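6-phosphogluconate dehydrogenase, NAD-binding (Geobacter metallireducens, PDB 3PEF) probably reduces succinic semialdehyde to gamma-hydroxybutyrate with an NADP cofactor, as a member of the beta-hydroxyacid dehydrogenase family. Local coordinates at residues A[55-65]-A[84-95]. The protein carries 2 engineered substitutions. Sequence-based numbering, arbitrary orientation.
With NAP (NADP nicotinamide-adenine-dinucleotide phosphate), chain I.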
# COMPACT_ATOMS: atom_id res chain seq x y z
N VAL A 55 -14.25 13.44 -40.29
CA VAL A 55 -15.42 14.02 -39.64
C VAL A 55 -16.13 15.02 -40.57
O VAL A 55 -17.30 15.38 -40.34
CB VAL A 55 -15.00 14.66 -38.31
CG1 VAL A 55 -16.05 15.59 -37.82
CG2 VAL A 55 -14.69 13.55 -37.26
N GLU A 56 -15.44 15.45 -41.62
CA GLU A 56 -16.05 16.31 -42.63
C GLU A 56 -17.05 15.51 -43.43
O GLU A 56 -18.10 16.02 -43.83
CB GLU A 56 -15.00 16.86 -43.61
CG GLU A 56 -14.28 18.10 -43.14
CD GLU A 56 -15.11 19.36 -43.26
OE1 GLU A 56 -16.20 19.32 -43.88
OE2 GLU A 56 -14.67 20.41 -42.73
N SER A 57 -16.73 14.24 -43.65
CA SER A 57 -17.40 13.47 -44.68
C SER A 57 -18.29 12.35 -44.16
O SER A 57 -19.00 11.73 -44.94
CB SER A 57 -16.38 12.90 -45.66
OG SER A 57 -15.53 11.98 -45.01
N CYS A 58 -18.24 12.08 -42.85
CA CYS A 58 -19.06 11.02 -42.26
C CYS A 58 -20.09 11.57 -41.29
O CYS A 58 -19.81 12.52 -40.56
CB CYS A 58 -18.18 9.97 -41.56
SG CYS A 58 -16.98 9.17 -42.66
N PRO A 59 -21.30 10.99 -41.28
CA PRO A 59 -22.37 11.46 -40.39
C PRO A 59 -22.05 11.13 -38.93
O PRO A 59 -22.35 11.92 -38.05
CB PRO A 59 -23.59 10.65 -40.85
CG PRO A 59 -23.21 10.07 -42.18
CD PRO A 59 -21.75 9.89 -42.16
N VAL A 60 -21.44 9.97 -38.70
CA VAL A 60 -21.04 9.53 -37.38
C VAL A 60 -19.63 8.95 -37.46
O VAL A 60 -19.36 8.12 -38.34
CB VAL A 60 -21.96 8.40 -36.88
CG1 VAL A 60 -21.47 7.88 -35.54
CG2 VAL A 60 -23.40 8.91 -36.79
N THR A 61 -18.75 9.37 -36.56
CA THR A 61 -17.36 8.88 -36.55
C THR A 61 -17.01 8.33 -35.17
O THR A 61 -17.27 8.97 -34.14
CB THR A 61 -16.35 9.99 -36.93
OG1 THR A 61 -16.61 10.43 -38.27
CG2 THR A 61 -14.92 9.46 -36.83
N PHE A 62 -16.41 7.14 -35.14
CA PHE A 62 -15.98 6.53 -33.88
C PHE A 62 -14.48 6.76 -33.69
O PHE A 62 -13.74 6.79 -34.67
CB PHE A 62 -16.28 5.03 -33.89
CG PHE A 62 -17.73 4.70 -34.14
CD1 PHE A 62 -18.67 4.83 -33.12
CD2 PHE A 62 -18.15 4.25 -35.38
CE1 PHE A 62 -20.01 4.54 -33.35
CE2 PHE A 62 -19.49 3.95 -35.62
CZ PHE A 62 -20.42 4.10 -34.60
N ALA A 63 -14.04 6.92 -32.45
CA ALA A 63 -12.60 7.05 -32.17
C ALA A 63 -12.19 6.08 -31.07
O ALA A 63 -12.92 5.90 -30.09
CB ALA A 63 -12.26 8.48 -31.76
N MET A 64 -11.03 5.46 -31.25
CA MET A 64 -10.53 4.47 -30.30
C MET A 64 -9.04 4.70 -30.07
O MET A 64 -8.19 4.01 -30.64
CB MET A 64 -10.79 3.04 -30.82
CG MET A 64 -10.65 1.96 -29.74
SD MET A 64 -11.67 2.38 -28.29
CE MET A 64 -11.92 0.75 -27.57
N LEU A 65 -8.73 5.69 -29.23
CA LEU A 65 -7.38 6.18 -29.03
C LEU A 65 -6.82 5.78 -27.66
O LEU A 65 -7.58 5.44 -26.76
CB LEU A 65 -7.39 7.71 -29.18
CG LEU A 65 -7.89 8.11 -30.58
CD1 LEU A 65 -8.18 9.60 -30.68
CD2 LEU A 65 -6.89 7.65 -31.66
N GLY A 84 -13.03 19.99 -38.49
CA GLY A 84 -13.85 19.36 -39.51
C GLY A 84 -15.30 19.09 -39.17
O GLY A 84 -16.13 18.90 -40.06
N ILE A 85 -15.63 19.04 -37.88
CA ILE A 85 -16.99 18.70 -37.48
C ILE A 85 -17.93 19.90 -37.60
O ILE A 85 -17.50 21.05 -37.56
CB ILE A 85 -17.03 18.11 -36.04
CG1 ILE A 85 -18.34 17.34 -35.81
CG2 ILE A 85 -16.83 19.21 -34.99
CD1 ILE A 85 -18.14 15.91 -35.29
N GLY A 86 -19.23 19.62 -37.73
CA GLY A 86 -20.24 20.66 -37.84
C GLY A 86 -21.53 20.15 -38.46
O GLY A 86 -21.65 18.98 -38.83
N GLU A 87 -22.52 21.04 -38.54
CA GLU A 87 -23.79 20.72 -39.18
C GLU A 87 -24.40 19.43 -38.63
O GLU A 87 -25.04 18.66 -39.37
CB GLU A 87 -23.60 20.60 -40.69
CG GLU A 87 -22.82 21.74 -41.32
CD GLU A 87 -22.54 21.51 -42.79
OE1 GLU A 87 -21.37 21.22 -43.15
OE2 GLU A 87 -23.49 21.60 -43.59
N GLY A 88 -24.20 19.18 -37.35
CA GLY A 88 -24.82 18.05 -36.67
C GLY A 88 -24.15 16.71 -36.83
O GLY A 88 -24.61 15.71 -36.27
N ARG A 89 -23.05 16.65 -37.59
CA ARG A 89 -22.33 15.39 -37.71
C ARG A 89 -21.85 14.98 -36.32
O ARG A 89 -21.56 15.85 -35.48
CB ARG A 89 -21.16 15.51 -38.70
CG ARG A 89 -21.64 15.81 -40.13
CD ARG A 89 -20.50 15.75 -41.15
NE ARG A 89 -19.53 16.84 -40.98
CZ ARG A 89 -19.72 18.07 -41.43
NH1 ARG A 89 -20.83 18.38 -42.08
NH2 ARG A 89 -18.78 19.00 -41.24
N GLY A 90 -21.79 13.67 -36.06
CA GLY A 90 -21.53 13.17 -34.72
C GLY A 90 -20.14 12.59 -34.52
O GLY A 90 -19.54 12.01 -35.44
N TYR A 91 -19.61 12.78 -33.31
CA TYR A 91 -18.32 12.23 -32.92
C TYR A 91 -18.54 11.36 -31.69
O TYR A 91 -19.05 11.81 -30.67
CB TYR A 91 -17.34 13.36 -32.59
CG TYR A 91 -15.90 12.91 -32.34
CD1 TYR A 91 -15.24 13.22 -31.15
CD2 TYR A 91 -15.21 12.17 -33.29
CE1 TYR A 91 -13.91 12.82 -30.92
CE2 TYR A 91 -13.89 11.77 -33.09
CZ TYR A 91 -13.24 12.10 -31.90
OH TYR A 91 -11.94 11.69 -31.72
N VAL A 92 -18.17 10.09 -31.81
CA VAL A 92 -18.36 9.14 -30.71
C VAL A 92 -16.99 8.67 -30.21
O VAL A 92 -16.36 7.80 -30.83
CB VAL A 92 -19.17 7.91 -31.17
CG1 VAL A 92 -19.35 6.94 -30.00
CG2 VAL A 92 -20.54 8.33 -31.74
N ASP A 93 -16.50 9.25 -29.13
CA ASP A 93 -15.18 8.86 -28.62
C ASP A 93 -15.29 7.66 -27.69
O ASP A 93 -15.92 7.73 -26.63
CB ASP A 93 -14.47 10.03 -27.92
CG ASP A 93 -12.95 9.80 -27.79
OD1 ASP A 93 -12.47 8.66 -28.00
OD2 ASP A 93 -12.22 10.77 -27.50
N MET A 94 -14.67 6.57 -28.11
CA MET A 94 -14.73 5.30 -27.37
C MET A 94 -13.45 5.00 -26.59
O MET A 94 -13.29 3.94 -25.97
CB MET A 94 -15.11 4.15 -28.31
CG MET A 94 -16.35 4.48 -29.15
SD MET A 94 -16.87 3.15 -30.27
CE MET A 94 -17.50 1.90 -29.12
N SER A 95 -12.54 5.97 -26.61
CA SER A 95 -11.30 5.88 -25.84
C SER A 95 -11.55 5.83 -24.33
O SER A 95 -12.48 6.47 -23.84
CB SER A 95 -10.41 7.09 -26.13
OG SER A 95 -10.32 7.33 -27.53
PA NAP I . -3.28 0.45 -28.91
O1A NAP I . -1.99 0.81 -28.29
O2A NAP I . -3.26 -0.76 -29.76
O5B NAP I . -3.84 1.68 -29.78
C5B NAP I . -3.66 3.00 -29.34
C4B NAP I . -4.17 3.89 -30.46
O4B NAP I . -4.04 5.24 -30.04
C3B NAP I . -3.32 3.74 -31.72
O3B NAP I . -4.20 3.90 -32.80
C2B NAP I . -2.40 4.95 -31.64
O2B NAP I . -1.91 5.41 -32.87
C1B NAP I . -3.36 5.96 -31.04
N9A NAP I . -2.64 7.12 -30.49
C8A NAP I . -1.84 7.13 -29.38
N7A NAP I . -1.35 8.38 -29.22
C5A NAP I . -1.81 9.15 -30.23
C6A NAP I . -1.63 10.49 -30.52
N6A NAP I . -0.86 11.24 -29.74
N1A NAP I . -2.24 11.03 -31.63
C2A NAP I . -3.04 10.23 -32.43
N3A NAP I . -3.22 8.90 -32.12
C4A NAP I . -2.62 8.37 -31.03
O3 NAP I . -4.31 0.24 -27.72
PN NAP I . -5.82 -0.23 -27.72
O1N NAP I . -5.97 -1.38 -26.81
O2N NAP I . -6.34 -0.35 -29.10
O5D NAP I . -6.36 1.10 -27.00
C5D NAP I . -7.36 1.94 -27.51
C4D NAP I . -8.23 2.35 -26.32
O4D NAP I . -9.08 1.31 -25.90
C3D NAP I . -7.40 2.67 -25.09
O3D NAP I . -8.04 3.77 -24.49
C2D NAP I . -7.50 1.42 -24.23
O2D NAP I . -7.35 1.74 -22.88
C1D NAP I . -8.92 1.02 -24.53
N1N NAP I . -9.31 -0.39 -24.32
C2N NAP I . -8.44 -1.41 -24.60
C3N NAP I . -8.83 -2.73 -24.46
C7N NAP I . -7.89 -3.84 -24.82
O7N NAP I . -8.13 -5.08 -24.24
N7N NAP I . -6.84 -3.67 -25.64
C4N NAP I . -10.12 -3.04 -24.02
C5N NAP I . -11.01 -2.00 -23.76
C6N NAP I . -10.60 -0.68 -23.93
P2B NAP I . -0.61 4.73 -33.58
O1X NAP I . -0.09 5.78 -34.55
O2X NAP I . 0.39 4.41 -32.52
O3X NAP I . -1.02 3.46 -34.28
O HOH W 1 -18.42 12.36 -38.10
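Strands 60-63 and 90-93 are parallel neighbours in the Rossmann-type NADP-binding domain, where Val60 pairs with Gly90 and Ala63 with Asp93. Helices 68-76 and 81-84 lie in the crossover between them. The backbone ladder runs from Gly90 N on Pro59 O to Met94 N on Ala63 O. On one sheet face, Phe62 lies alongside Val92, with CD1 3.7 Å from Val92 CB. Met94 SD makes an oblique Met-aromatic contact with the same ring. On the other face, Tyr91 OH sits 3.2 Å from Ala63 CB. Tyr91 CG is anti to the backbone N (chi1 -173°), and the ring reaches along the sheet to that methyl.

At the N-terminal strand ends, Arg89 NE donates to Val55 O (2.7 Å), NH2 to Gly84 O, and NH1 to Glu87 OE1 in a salt bridge. Its guanidinium lies between Gly86 O and Glu56 O, one over each face. A leucine in place of Arg89 would probably leave Val55 O and Gly84 O without these donors and Glu87 without this salt bridge.

At the cofactor end, Leu65 O lies 2.9 Å from NADP O3D. Ser95 OG accepts from Leu65 N (2.8 Å) and donates to the syn lone pair of Asp93 OD1 (2.6 Å).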